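Local coordinates for techylectin-5A (Tachypleus tridentatus, PDB 1JC9), which agglutinates bacteria and human erythrocytes as a lectin of innate immunity, specifically recognising acetyl group-containing substances on the cells it binds, at residues Arg58-Tyr63 and Asp81-Gly86; Val91-Gly96 and Asp122-Asn127; Asn111-Phe116 and Gly126-Phe131; Asn135-Met140 and Ile259-Phe264. All blocks are in the same frame, centred on the assembly; numbering follows the deposited sequence.

Contact 1. Residues Arg58-Tyr63 and Asp81-Gly86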
loop_
_atom_site.group_PDB
_atom_site.type_symbol
_atom_site.label_atom_id
_atom_site.label_comp_id
_atom_site.label_asym_id
_atom_site.label_seq_id
_atom_site.Cartn_x
_atom_site.Cartn_y
_atom_site.Cartn_z
ATOM N N ARG A 58 21.338 -9.785 -2.161
ATOM C CA ARG A 58 21.194 -8.542 -2.913
ATOM C C ARG A 58 20.183 -8.546 -4.057
ATOM O O ARG A 58 19.938 -7.501 -4.658
ATOM C CB ARG A 58 22.560 -8.128 -3.474
ATOM C CG ARG A 58 23.653 -8.000 -2.424
ATOM C CD ARG A 58 23.479 -6.747 -1.577
ATOM N NE ARG A 58 24.238 -6.829 -0.329
ATOM C CZ ARG A 58 24.366 -5.832 0.542
ATOM N NH1 ARG A 58 23.789 -4.659 0.308
ATOM N NH2 ARG A 58 25.061 -6.012 1.660
ATOM N N SER A 59 19.597 -9.693 -4.377
ATOM C CA SER A 59 18.645 -9.720 -5.480
ATOM C C SER A 59 17.185 -9.608 -5.055
ATOM O O SER A 59 16.767 -10.155 -4.026
ATOM C CB SER A 59 18.844 -10.979 -6.322
ATOM O OG SER A 59 18.675 -12.142 -5.541
ATOM N N SER A 60 16.414 -8.884 -5.857
ATOM C CA SER A 60 14.999 -8.690 -5.587
ATOM C C SER A 60 14.256 -9.999 -5.800
ATOM O O SER A 60 14.661 -10.821 -6.619
ATOM C CB SER A 60 14.430 -7.610 -6.509
ATOM O OG SER A 60 15.007 -6.348 -6.223
ATOM N N GLY A 61 13.172 -10.191 -5.057
ATOM C CA GLY A 61 12.400 -11.412 -5.200
ATOM C C GLY A 61 11.704 -11.828 -3.920
ATOM O O GLY A 61 11.697 -11.086 -2.937
ATOM N N GLY A 62 11.119 -13.023 -3.932
ATOM C CA GLY A 62 10.420 -13.515 -2.762
ATOM C C GLY A 62 11.341 -14.155 -1.747
ATOM O O GLY A 62 12.230 -14.934 -2.100
ATOM N N TYR A 63 11.131 -13.816 -0.478
ATOM C CA TYR A 63 11.926 -14.354 0.622
ATOM C C TYR A 63 10.995 -14.662 1.780
ATOM O O TYR A 63 9.945 -14.031 1.928
ATOM C CB TYR A 63 12.949 -13.331 1.111
ATOM C CG TYR A 63 14.080 -13.043 0.163
ATOM C CD1 TYR A 63 15.293 -13.723 0.267
ATOM C CD2 TYR A 63 13.948 -12.070 -0.828
ATOM C CE1 TYR A 63 16.356 -13.436 -0.597
ATOM C CE2 TYR A 63 14.998 -11.775 -1.694
ATOM C CZ TYR A 63 16.201 -12.461 -1.572
ATOM O OH TYR A 63 17.247 -12.160 -2.417
ATOM N N ASP A 81 12.285 -5.541 -2.552
ATOM C CA ASP A 81 12.813 -4.690 -3.609
ATOM C C ASP A 81 14.210 -4.336 -3.105
ATOM O O ASP A 81 14.354 -3.559 -2.160
ATOM C CB ASP A 81 11.968 -3.423 -3.745
ATOM C CG ASP A 81 12.598 -2.390 -4.667
ATOM O OD1 ASP A 81 13.757 -2.585 -5.102
ATOM O OD2 ASP A 81 11.932 -1.372 -4.944
ATOM N N MET A 82 15.235 -4.923 -3.718
ATOM C CA MET A 82 16.611 -4.672 -3.300
ATOM C C MET A 82 17.334 -3.678 -4.201
ATOM O O MET A 82 18.545 -3.495 -4.081
ATOM C CB MET A 82 17.397 -5.987 -3.272
ATOM C CG MET A 82 16.772 -7.052 -2.383
ATOM S SD MET A 82 16.546 -6.446 -0.707
ATOM C CE MET A 82 17.077 -7.881 0.240
ATOM N N GLU A 83 16.595 -3.020 -5.086
ATOM C CA GLU A 83 17.211 -2.081 -6.013
ATOM C C GLU A 83 16.967 -0.603 -5.728
ATOM O O GLU A 83 17.891 0.203 -5.778
ATOM C CB GLU A 83 16.761 -2.418 -7.435
ATOM C CG GLU A 83 17.335 -3.735 -7.944
ATOM C CD GLU A 83 16.530 -4.321 -9.085
ATOM O OE1 GLU A 83 16.252 -3.586 -10.057
ATOM O OE2 GLU A 83 16.177 -5.521 -9.011
ATOM N N THR A 84 15.731 -0.245 -5.418
ATOM C CA THR A 84 15.398 1.149 -5.157
ATOM C C THR A 84 16.154 1.778 -3.991
ATOM O O THR A 84 16.102 1.289 -2.863
ATOM C CB THR A 84 13.892 1.307 -4.898
ATOM O OG1 THR A 84 13.162 0.724 -5.985
ATOM C CG2 THR A 84 13.528 2.770 -4.778
ATOM N N ASP A 85 16.861 2.865 -4.279
ATOM C CA ASP A 85 17.608 3.613 -3.273
ATOM C C ASP A 85 18.305 2.769 -2.200
ATOM O O ASP A 85 18.146 3.002 -1.004
ATOM C CB ASP A 85 16.666 4.638 -2.630
ATOM C CG ASP A 85 17.354 5.513 -1.607
ATOM O OD1 ASP A 85 18.547 5.829 -1.784
ATOM O OD2 ASP A 85 16.692 5.904 -0.625
ATOM N N GLY A 86 19.080 1.783 -2.633
ATOM C CA GLY A 86 19.805 0.959 -1.681
ATOM C C GLY A 86 19.180 -0.379 -1.340
ATOM O O GLY A 86 19.853 -1.249 -0.794
HETATM O O HOH W 1 17.611 -7.746 -8.108
#
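Ser60 meets Met82 and Glu83 through its hydroxyl, where the ends of two antiparallel strands of the fibrinogen C-terminal domain, 61-65 and 76-81, run into loops. Ser60 OG accepts a nearly straight bond from Met82 N (2.9 Å, 163°) and donates to Glu83 OE2 at 3.1 Å, reaching that oxygen from above the carboxylate plane. A water doubles the link, accepting from Ser60 N and donating to the same Glu83 OE2. Beside this polar grip the Met82 side chain lies along the backbone before Ser60: its CB sits 3.3 Å from Arg58 O, and CG, anti to the carbonyl carbon (chi1 -56°), touches Ser59 O. Ile52 and Leu53 of helix 49-54 also pack on Met82. Behind the first shell, Asp81 shapes the loop that follows it, before strand 89-95, with an Asx turn. Its OD1 accepts from Glu83 N and Thr84 N, while OD2 offers its syn lone pair to Thr84 OG1 and pairs with Lys258. On the other segment, Tyr63 OH folds back to donate to Ser59 O at 2.6 Å.

Contact 2. Residues Val91-Gly96 and Asp122-Asn127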
loop_
_atom_site.group_PDB
_atom_site.type_symbol
_atom_site.label_atom_id
_atom_site.label_comp_id
_atom_site.label_asym_id
_atom_site.label_seq_id
_atom_site.Cartn_x
_atom_site.Cartn_y
_atom_site.Cartn_z
ATOM N N VAL A 91 7.877 -5.002 0.116
ATOM C CA VAL A 91 6.728 -4.523 -0.637
ATOM C C VAL A 91 5.434 -5.024 -0.013
ATOM O O VAL A 91 5.305 -6.211 0.285
ATOM C CB VAL A 91 6.816 -4.974 -2.115
ATOM C CG1 VAL A 91 5.647 -4.410 -2.910
ATOM C CG2 VAL A 91 8.142 -4.506 -2.719
ATOM N N ILE A 92 4.479 -4.117 0.192
ATOM C CA ILE A 92 3.208 -4.498 0.793
ATOM C C ILE A 92 2.024 -4.376 -0.159
ATOM O O ILE A 92 0.928 -4.834 0.160
ATOM C CB ILE A 92 2.908 -3.667 2.075
ATOM C CG1 ILE A 92 2.712 -2.192 1.722
ATOM C CG2 ILE A 92 4.043 -3.831 3.082
ATOM C CD1 ILE A 92 2.290 -1.332 2.914
ATOM N N GLN A 93 2.239 -3.765 -1.322
ATOM C CA GLN A 93 1.173 -3.605 -2.314
ATOM C C GLN A 93 1.754 -3.317 -3.691
ATOM O O GLN A 93 2.794 -2.672 -3.807
ATOM C CB GLN A 93 0.229 -2.453 -1.931
ATOM C CG GLN A 93 -0.987 -2.301 -2.868
ATOM C CD GLN A 93 -0.814 -1.230 -3.946
ATOM O OE1 GLN A 93 0.300 -0.924 -4.371
ATOM N NE2 GLN A 93 -1.930 -0.666 -4.400
ATOM N N ARG A 94 1.084 -3.807 -4.730
ATOM C CA ARG A 94 1.512 -3.558 -6.102
ATOM C C ARG A 94 0.346 -3.663 -7.077
ATOM O O ARG A 94 -0.511 -4.533 -6.943
ATOM C CB ARG A 94 2.606 -4.541 -6.542
ATOM C CG ARG A 94 3.100 -4.262 -7.968
ATOM C CD ARG A 94 4.081 -5.310 -8.488
ATOM N NE ARG A 94 5.341 -5.345 -7.744
ATOM C CZ ARG A 94 5.763 -6.395 -7.043
ATOM N NH1 ARG A 94 5.026 -7.498 -6.990
ATOM N NH2 ARG A 94 6.922 -6.346 -6.401
ATOM N N ARG A 95 0.321 -2.755 -8.050
ATOM C CA ARG A 95 -0.693 -2.742 -9.100
ATOM C C ARG A 95 0.078 -2.749 -10.419
ATOM O O ARG A 95 1.112 -2.092 -10.546
ATOM C CB ARG A 95 -1.565 -1.478 -9.034
ATOM C CG ARG A 95 -2.352 -1.292 -7.742
ATOM C CD ARG A 95 -3.182 -2.521 -7.386
ATOM N NE ARG A 95 -4.249 -2.821 -8.341
ATOM C CZ ARG A 95 -5.415 -2.181 -8.402
ATOM N NH1 ARG A 95 -5.691 -1.180 -7.567
ATOM N NH2 ARG A 95 -6.330 -2.571 -9.281
ATOM N N GLY A 96 -0.418 -3.506 -11.386
ATOM C CA GLY A 96 0.227 -3.582 -12.683
ATOM C C GLY A 96 -0.707 -4.289 -13.639
ATOM O O GLY A 96 -1.789 -4.711 -13.236
ATOM N N ASP A 122 0.312 -8.400 -8.889
ATOM C CA ASP A 122 -0.463 -7.417 -8.132
ATOM C C ASP A 122 -1.053 -8.061 -6.879
ATOM O O ASP A 122 -1.588 -9.169 -6.931
ATOM C CB ASP A 122 -1.555 -6.779 -9.008
ATOM C CG ASP A 122 -2.352 -7.797 -9.820
ATOM O OD1 ASP A 122 -1.879 -8.936 -10.017
ATOM O OD2 ASP A 122 -3.456 -7.438 -10.283
ATOM N N PHE A 123 -0.941 -7.370 -5.745
ATOM C CA PHE A 123 -1.429 -7.926 -4.486
ATOM C C PHE A 123 -1.552 -6.891 -3.371
ATOM O O PHE A 123 -1.147 -5.740 -3.520
ATOM C CB PHE A 123 -0.460 -9.001 -3.995
ATOM C CG PHE A 123 0.836 -8.438 -3.463
ATOM C CD1 PHE A 123 1.781 -7.888 -4.329
ATOM C CD2 PHE A 123 1.078 -8.390 -2.091
ATOM C CE1 PHE A 123 2.946 -7.294 -3.838
ATOM C CE2 PHE A 123 2.240 -7.797 -1.585
ATOM C CZ PHE A 123 3.175 -7.247 -2.459
ATOM N N TRP A 124 -2.118 -7.344 -2.254
ATOM C CA TRP A 124 -2.273 -6.560 -1.035
ATOM C C TRP A 124 -1.809 -7.555 0.019
ATOM O O TRP A 124 -2.396 -8.625 0.159
ATOM C CB TRP A 124 -3.734 -6.177 -0.782
ATOM C CG TRP A 124 -3.913 -5.443 0.527
ATOM C CD1 TRP A 124 -4.427 -5.947 1.690
ATOM C CD2 TRP A 124 -3.558 -4.081 0.803
ATOM N NE1 TRP A 124 -4.416 -4.979 2.674
ATOM C CE2 TRP A 124 -3.887 -3.825 2.153
ATOM C CE3 TRP A 124 -2.994 -3.049 0.038
ATOM C CZ2 TRP A 124 -3.674 -2.582 2.755
ATOM C CZ3 TRP A 124 -2.782 -1.811 0.640
ATOM C CH2 TRP A 124 -3.122 -1.591 1.986
ATOM N N LEU A 125 -0.752 -7.213 0.749
ATOM C CA LEU A 125 -0.193 -8.124 1.741
ATOM C C LEU A 125 -1.153 -8.613 2.821
ATOM O O LEU A 125 -1.075 -9.766 3.236
ATOM C CB LEU A 125 1.040 -7.488 2.398
ATOM C CG LEU A 125 1.906 -8.427 3.241
ATOM C CD1 LEU A 125 2.508 -9.511 2.345
ATOM C CD2 LEU A 125 3.010 -7.635 3.927
ATOM N N GLY A 126 -2.050 -7.748 3.284
ATOM C CA GLY A 126 -2.980 -8.138 4.338
ATOM C C GLY A 126 -2.808 -7.213 5.527
ATOM O O GLY A 126 -1.688 -7.004 5.990
ATOM N N ASN A 127 -3.904 -6.658 6.034
ATOM C CA ASN A 127 -3.809 -5.723 7.149
ATOM C C ASN A 127 -3.235 -6.307 8.439
ATOM O O ASN A 127 -2.487 -5.620 9.141
ATOM C CB ASN A 127 -5.168 -5.061 7.404
ATOM C CG ASN A 127 -5.619 -4.194 6.234
ATOM O OD1 ASN A 127 -4.795 -3.705 5.456
ATOM N ND2 ASN A 127 -6.924 -3.983 6.115
HETATM O O HOH W 2 -3.507 -4.575 -10.503
HETATM O O HOH W 3 -3.524 -7.506 -13.142
#
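Antiparallel backbone bonds in the sheet of the fibrinogen C-terminal domain join Arg94 to Phe123 in both directions, Arg94 N to Phe123 O at 3.2 Å and Phe123 N to Arg94 O at 3.1 Å; Leu125 N adds a third, to Ile92 O. Apolar and aromatic contacts follow. The Phe123 ring, its CG between backbone N and carbonyl carbon (chi1 73°), turns back against the opposing strand: Gln93 CA lies over one face, Val91 O meets the edge in plane, and Val91 CG1 reaches CZ at 3.8 Å. On the other side of the sheet, Gln93 CG abuts the edge of the Trp124 indole at CE3 (3.6 Å), while its NE2 bonds Asn225. Among polar groups, one water bridges Arg95 NE, Gly96 O and Asp122 OD2; Arg95 NH1 also bonds Gly226 O, and Asp122 OD2 Asn100. Arg94 turns its NE to Glu256. Strand 89-95 also pairs with 76-81 and 250-261, bulging at Ile92 and Gln93 opposite Met257, while short strand 123-124 pairs with 116-117 and leads into helix 127-136.

Contact 3. Residues Asn111-Phe116 and Gly126-Phe131; sequences NYKLGF and GNDRIF
Two helices meet end to end in this fibrinogen C-terminal domain: the C-terminal turn of helix 109-114 supplies carbonyls to the first turn of helix 127-136, where backbone N-H groups lack partners within their own helix. Asn127 N donates to Tyr112 O (2.9 Å, 162°) and Asp128 N to Lys113 O (3.3 Å, 175°), both in the carbonyl plane. Lys113 O also receives a water that accepts from Arg129 N, so three successive N-H groups of the second helix are served from the first. Gly126, the N-cap residue, and Gly115, which leaves helix 109-114 with positive phi, bring their CA atoms to 3.5 Å.

Outside this backbone seam, a salt bridge spans the junction. The Lys113 chain, its CG anti to the backbone N (chi1 164°), runs out extended with CG and CE against Asp128 OD2, and the bend at its last torsion sets NZ 2.8 Å from that oxygen, on its syn lone pair. NZ has a second acidic partner in Glu165, and Asp128 OD1 is bonded to Tyr169 OH, so each charged group has a second partner. Farther round, Arg129 NH1 hydrogen-bonds Leu125 O; Leu114 O makes a separate, looser contact, lying over one face of the same guanidinium, 3.7 Å from NH1.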
loop_
_atom_site.group_PDB
_atom_site.type_symbol
_atom_site.label_atom_id
_atom_site.label_comp_id
_atom_site.label_asym_id
_atom_site.label_seq_id
_atom_site.Cartn_x
_atom_site.Cartn_y
_atom_site.Cartn_z
ATOM N N ASN A 111 -10.972 -10.143 2.913
ATOM C CA ASN A 111 -9.874 -10.259 1.961
ATOM C C ASN A 111 -8.754 -9.270 2.263
ATOM O O ASN A 111 -7.572 -9.608 2.164
ATOM C CB ASN A 111 -10.395 -10.049 0.538
ATOM C CG ASN A 111 -11.280 -11.192 0.075
ATOM O OD1 ASN A 111 -10.815 -12.320 -0.099
ATOM N ND2 ASN A 111 -12.561 -10.910 -0.116
ATOM N N TYR A 112 -9.123 -8.048 2.631
ATOM C CA TYR A 112 -8.124 -7.042 2.953
ATOM C C TYR A 112 -7.436 -7.358 4.272
ATOM O O TYR A 112 -6.281 -6.990 4.488
ATOM C CB TYR A 112 -8.768 -5.656 2.985
ATOM C CG TYR A 112 -8.729 -4.986 1.634
ATOM C CD1 TYR A 112 -7.555 -4.397 1.169
ATOM C CD2 TYR A 112 -9.839 -5.000 0.790
ATOM C CE1 TYR A 112 -7.479 -3.838 -0.107
ATOM C CE2 TYR A 112 -9.774 -4.444 -0.498
ATOM C CZ TYR A 112 -8.589 -3.868 -0.935
ATOM O OH TYR A 112 -8.499 -3.332 -2.206
ATOM N N LYS A 113 -8.149 -8.054 5.148
ATOM C CA LYS A 113 -7.611 -8.446 6.444
ATOM C C LYS A 113 -6.537 -9.524 6.276
ATOM O O LYS A 113 -5.457 -9.439 6.869
ATOM C CB LYS A 113 -8.746 -8.974 7.333
ATOM C CG LYS A 113 -8.291 -9.772 8.555
ATOM C CD LYS A 113 -9.492 -10.372 9.271
ATOM C CE LYS A 113 -9.077 -11.343 10.376
ATOM N NZ LYS A 113 -8.383 -10.658 11.498
ATOM N N LEU A 114 -6.835 -10.527 5.453
ATOM C CA LEU A 114 -5.916 -11.638 5.226
ATOM C C LEU A 114 -4.922 -11.443 4.081
ATOM O O LEU A 114 -3.866 -12.082 4.061
ATOM C CB LEU A 114 -6.712 -12.926 4.983
ATOM C CG LEU A 114 -7.605 -13.399 6.139
ATOM C CD1 LEU A 114 -8.423 -14.597 5.692
ATOM C CD2 LEU A 114 -6.746 -13.742 7.352
ATOM N N GLY A 115 -5.256 -10.573 3.131
ATOM C CA GLY A 115 -4.372 -10.347 2.003
ATOM C C GLY A 115 -4.799 -11.189 0.816
ATOM O O GLY A 115 -5.485 -12.200 0.979
ATOM N N PHE A 116 -4.408 -10.774 -0.381
ATOM C CA PHE A 116 -4.763 -11.509 -1.585
ATOM C C PHE A 116 -3.811 -11.160 -2.724
ATOM O O PHE A 116 -3.147 -10.122 -2.688
ATOM C CB PHE A 116 -6.220 -11.203 -1.977
ATOM C CG PHE A 116 -6.515 -9.738 -2.163
ATOM C CD1 PHE A 116 -6.291 -9.117 -3.389
ATOM C CD2 PHE A 116 -7.027 -8.978 -1.116
ATOM C CE1 PHE A 116 -6.574 -7.764 -3.571
ATOM C CE2 PHE A 116 -7.315 -7.620 -1.286
ATOM C CZ PHE A 116 -7.087 -7.014 -2.520
ATOM N N GLY A 126 -2.050 -7.748 3.284
ATOM C CA GLY A 126 -2.980 -8.138 4.338
ATOM C C GLY A 126 -2.808 -7.213 5.527
ATOM O O GLY A 126 -1.688 -7.004 5.990
ATOM N N ASN A 127 -3.904 -6.658 6.034
ATOM C CA ASN A 127 -3.809 -5.723 7.149
ATOM C C ASN A 127 -3.235 -6.307 8.439
ATOM O O ASN A 127 -2.487 -5.620 9.141
ATOM C CB ASN A 127 -5.168 -5.061 7.404
ATOM C CG ASN A 127 -5.619 -4.194 6.234
ATOM O OD1 ASN A 127 -4.795 -3.705 5.456
ATOM N ND2 ASN A 127 -6.924 -3.983 6.115
ATOM N N ASP A 128 -3.557 -7.557 8.762
ATOM C CA ASP A 128 -2.998 -8.148 9.978
ATOM C C ASP A 128 -1.484 -8.267 9.827
ATOM O O ASP A 128 -0.740 -8.103 10.790
ATOM C CB ASP A 128 -3.587 -9.537 10.262
ATOM C CG ASP A 128 -5.003 -9.476 10.807
ATOM O OD1 ASP A 128 -5.398 -8.427 11.365
ATOM O OD2 ASP A 128 -5.720 -10.490 10.695
ATOM N N ARG A 129 -1.028 -8.548 8.610
ATOM C CA ARG A 129 0.406 -8.671 8.362
ATOM C C ARG A 129 1.077 -7.307 8.359
ATOM O O ARG A 129 2.196 -7.155 8.842
ATOM C CB ARG A 129 0.658 -9.377 7.032
ATOM C CG ARG A 129 0.397 -10.867 7.070
ATOM C CD ARG A 129 0.265 -11.378 5.660
ATOM N NE ARG A 129 0.111 -12.827 5.577
ATOM C CZ ARG A 129 -0.185 -13.465 4.447
ATOM N NH1 ARG A 129 -0.359 -12.776 3.319
ATOM N NH2 ARG A 129 -0.304 -14.780 4.437
ATOM N N ILE A 130 0.390 -6.309 7.812
ATOM C CA ILE A 130 0.938 -4.961 7.772
ATOM C C ILE A 130 1.021 -4.417 9.199
ATOM O O ILE A 130 1.980 -3.726 9.561
ATOM C CB ILE A 130 0.073 -4.043 6.877
ATOM C CG1 ILE A 130 0.149 -4.539 5.428
ATOM C CG2 ILE A 130 0.546 -2.597 6.986
ATOM C CD1 ILE A 130 -0.758 -3.806 4.453
ATOM N N PHE A 131 0.016 -4.728 10.011
ATOM C CA PHE A 131 0.020 -4.305 11.411
ATOM C C PHE A 131 1.233 -4.937 12.105
ATOM O O PHE A 131 1.990 -4.259 12.800
ATOM C CB PHE A 131 -1.259 -4.773 12.119
ATOM C CG PHE A 131 -1.136 -4.827 13.619
ATOM C CD1 PHE A 131 -1.191 -3.662 14.382
ATOM C CD2 PHE A 131 -0.923 -6.044 14.264
ATOM C CE1 PHE A 131 -1.036 -3.705 15.764
ATOM C CE2 PHE A 131 -0.765 -6.103 15.645
ATOM C CZ PHE A 131 -0.820 -4.930 16.402
HETATM O O HOH W 4 -2.781 -10.373 6.837
#

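Contact 4. Residues Asn135-Met140 and Ile259-Phe264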
loop_
_atom_site.group_PDB
_atom_site.type_symbol
_atom_site.label_atom_id
_atom_site.label_comp_id
_atom_site.label_asym_id
_atom_site.label_seq_id
_atom_site.Cartn_x
_atom_site.Cartn_y
_atom_site.Cartn_z
ATOM N N ASN A 135 4.532 -2.537 13.370
ATOM C CA ASN A 135 4.610 -2.361 14.813
ATOM C C ASN A 135 5.846 -2.992 15.457
ATOM O O ASN A 135 6.128 -2.716 16.621
ATOM C CB ASN A 135 3.339 -2.902 15.480
ATOM C CG ASN A 135 2.143 -1.972 15.306
ATOM O OD1 ASN A 135 1.728 -1.294 16.245
ATOM N ND2 ASN A 135 1.591 -1.931 14.097
ATOM N N GLN A 136 6.594 -3.819 14.723
ATOM C CA GLN A 136 7.781 -4.451 15.313
ATOM C C GLN A 136 8.913 -3.446 15.488
ATOM O O GLN A 136 9.848 -3.666 16.259
ATOM C CB GLN A 136 8.238 -5.673 14.497
ATOM C CG GLN A 136 8.688 -5.421 13.076
ATOM C CD GLN A 136 8.969 -6.726 12.342
ATOM O OE1 GLN A 136 8.698 -7.808 12.865
ATOM N NE2 GLN A 136 9.503 -6.631 11.131
ATOM N N ARG A 137 8.820 -2.341 14.757
ATOM C CA ARG A 137 9.771 -1.243 14.875
ATOM C C ARG A 137 9.324 -0.069 14.026
ATOM O O ARG A 137 8.247 -0.115 13.433
ATOM C CB ARG A 137 11.206 -1.667 14.543
ATOM C CG ARG A 137 11.503 -2.241 13.178
ATOM C CD ARG A 137 13.019 -2.297 13.095
ATOM N NE ARG A 137 13.571 -2.972 11.928
ATOM C CZ ARG A 137 13.714 -4.289 11.818
ATOM N NH1 ARG A 137 13.331 -5.090 12.808
ATOM N NH2 ARG A 137 14.287 -4.797 10.730
ATOM N N ASN A 138 10.127 0.988 13.978
ATOM C CA ASN A 138 9.736 2.177 13.226
ATOM C C ASN A 138 10.079 2.129 11.740
ATOM O O ASN A 138 11.239 2.004 11.355
ATOM C CB ASN A 138 10.343 3.420 13.882
ATOM C CG ASN A 138 9.708 4.705 13.391
ATOM O OD1 ASN A 138 8.514 4.749 13.101
ATOM N ND2 ASN A 138 10.502 5.764 13.313
ATOM N N TYR A 139 9.046 2.239 10.909
ATOM C CA TYR A 139 9.206 2.193 9.461
ATOM C C TYR A 139 8.755 3.452 8.745
ATOM O O TYR A 139 7.961 4.235 9.264
ATOM C CB TYR A 139 8.392 1.039 8.857
ATOM C CG TYR A 139 8.902 -0.344 9.151
ATOM C CD1 TYR A 139 8.586 -0.992 10.342
ATOM C CD2 TYR A 139 9.712 -1.007 8.233
ATOM C CE1 TYR A 139 9.067 -2.274 10.611
ATOM C CE2 TYR A 139 10.200 -2.278 8.490
ATOM C CZ TYR A 139 9.877 -2.907 9.677
ATOM O OH TYR A 139 10.375 -4.160 9.919
ATOM N N MET A 140 9.277 3.630 7.537
ATOM C CA MET A 140 8.864 4.731 6.683
ATOM C C MET A 140 8.246 4.005 5.494
ATOM O O MET A 140 8.626 2.869 5.196
ATOM C CB MET A 140 10.054 5.588 6.230
ATOM C CG MET A 140 11.119 4.863 5.425
ATOM S SD MET A 140 12.337 6.028 4.743
ATOM C CE MET A 140 12.876 6.864 6.225
ATOM N N ILE A 259 7.864 -0.669 2.537
ATOM C CA ILE A 259 8.389 -0.128 3.783
ATOM C C ILE A 259 9.832 -0.534 4.077
ATOM O O ILE A 259 10.312 -1.564 3.604
ATOM C CB ILE A 259 7.457 -0.510 4.976
ATOM C CG1 ILE A 259 7.233 -2.022 5.048
ATOM C CG2 ILE A 259 6.091 0.134 4.783
ATOM C CD1 ILE A 259 8.404 -2.805 5.536
ATOM N N ARG A 260 10.525 0.302 4.845
ATOM C CA ARG A 260 11.919 0.065 5.228
ATOM C C ARG A 260 12.139 0.766 6.563
ATOM O O ARG A 260 11.597 1.844 6.793
ATOM C CB ARG A 260 12.874 0.649 4.179
ATOM C CG ARG A 260 14.345 0.347 4.428
ATOM C CD ARG A 260 15.211 0.708 3.224
ATOM N NE ARG A 260 15.426 2.145 3.079
ATOM C CZ ARG A 260 16.125 2.691 2.087
ATOM N NH1 ARG A 260 16.670 1.919 1.154
ATOM N NH2 ARG A 260 16.288 4.007 2.029
ATOM N N PRO A 261 12.934 0.165 7.461
ATOM C CA PRO A 261 13.169 0.803 8.760
ATOM C C PRO A 261 13.759 2.204 8.623
ATOM O O PRO A 261 14.588 2.455 7.749
ATOM C CB PRO A 261 14.134 -0.162 9.454
ATOM C CG PRO A 261 13.795 -1.483 8.843
ATOM C CD PRO A 261 13.633 -1.128 7.379
ATOM N N VAL A 262 13.320 3.114 9.486
ATOM C CA VAL A 262 13.821 4.480 9.474
ATOM C C VAL A 262 15.328 4.487 9.748
ATOM O O VAL A 262 16.067 5.282 9.175
ATOM C CB VAL A 262 13.113 5.342 10.549
ATOM C CG1 VAL A 262 13.739 6.724 10.610
ATOM C CG2 VAL A 262 11.632 5.457 10.230
ATOM N N GLU A 263 15.772 3.587 10.619
ATOM C CA GLU A 263 17.183 3.484 10.991
ATOM C C GLU A 263 18.008 2.666 9.997
ATOM O O GLU A 263 18.974 2.010 10.390
ATOM C CB GLU A 263 17.320 2.836 12.376
ATOM C CG GLU A 263 16.447 3.434 13.478
ATOM C CD GLU A 263 14.955 3.227 13.242
ATOM O OE1 GLU A 263 14.528 2.069 13.010
ATOM O OE2 GLU A 263 14.208 4.229 13.294
ATOM N N PHE A 264 17.644 2.696 8.717
ATOM C CA PHE A 264 18.376 1.928 7.713
ATOM C C PHE A 264 19.611 2.672 7.213
ATOM O O PHE A 264 20.729 2.144 7.393
ATOM C CB PHE A 264 17.465 1.600 6.526
ATOM C CG PHE A 264 18.069 0.633 5.548
ATOM C CD1 PHE A 264 18.295 -0.691 5.911
ATOM C CD2 PHE A 264 18.419 1.046 4.267
ATOM C CE1 PHE A 264 18.862 -1.592 5.011
ATOM C CE2 PHE A 264 18.987 0.153 3.359
ATOM C CZ PHE A 264 19.208 -1.168 3.734
HETATM O O HOH W 5 12.918 5.719 15.053
#
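The start of strand 139-146 pairs antiparallel with the end of strand 250-261 in the sheet of the fibrinogen C-terminal domain, Met140 and Arg260 forming a hydrogen-bonded pair and Tyr139 and Pro261 a non-hydrogen-bonded one. Met140 N donates to Arg260 O at 3.0 Å, Arg260 N returns a bond to Met140 O, and Val262 N reaches Asn138 O (3.0 Å, 170°). Pro261 to Phe264 form a type I beta turn as the strand ends. The Tyr139 ring, its CG anti to the carbonyl carbon (chi1 -70°), lies alongside Pro261 and points the same way; Ile259 CD1 is 3.5 Å from its CD2 and Pro261 CG 3.7 Å from its CE2. Pro261 CG also touches Arg137 NE at 3.4 Å, close to the guanidinium plane, while one guanidinium face carries Tyr139 OH. Gln136 NE2 donates to that hydroxyl, and Asp48 binds both it and Arg137 NH2, fixing the two side chains together. Asn138 ND2, bonded to Asp159, comes 3.3 Å from Val262 CG2 and shares a water with Glu263 OE2. Pro261 and Phe264 pack on Ala50 of helix 49-54; strand 152-162, which pairs with 139-146, contributes Phe160 against Ile259 and Ile156 against Met140.

Contacts 1, 2 and 4 all reach one branched antiparallel sheet. Contact 1 touches contact 4 through a salt bridge, Asp85 OD2 to Arg260 NH2 at 3.3 Å, and contact 2 where Asp81 CB packs on Val91 CG2. Contact 2 meets contact 4 through Ile92 and Ile259, on neighbouring strands 89-95 and 250-261. Contacts 2 and 3, with centres about 9 Å apart, share Gly126 and Asn127, and Ile130 CD1 packs on Trp124 CZ2. Helix 127-136 then runs from contact 3 to contact 4. Contacts 2 and 3 lie nearer the acetyl-sugar pocket: Arg95 and Tyr112 side chains are each about 11 Å from that of Tyr210, which is implicated in ligand binding.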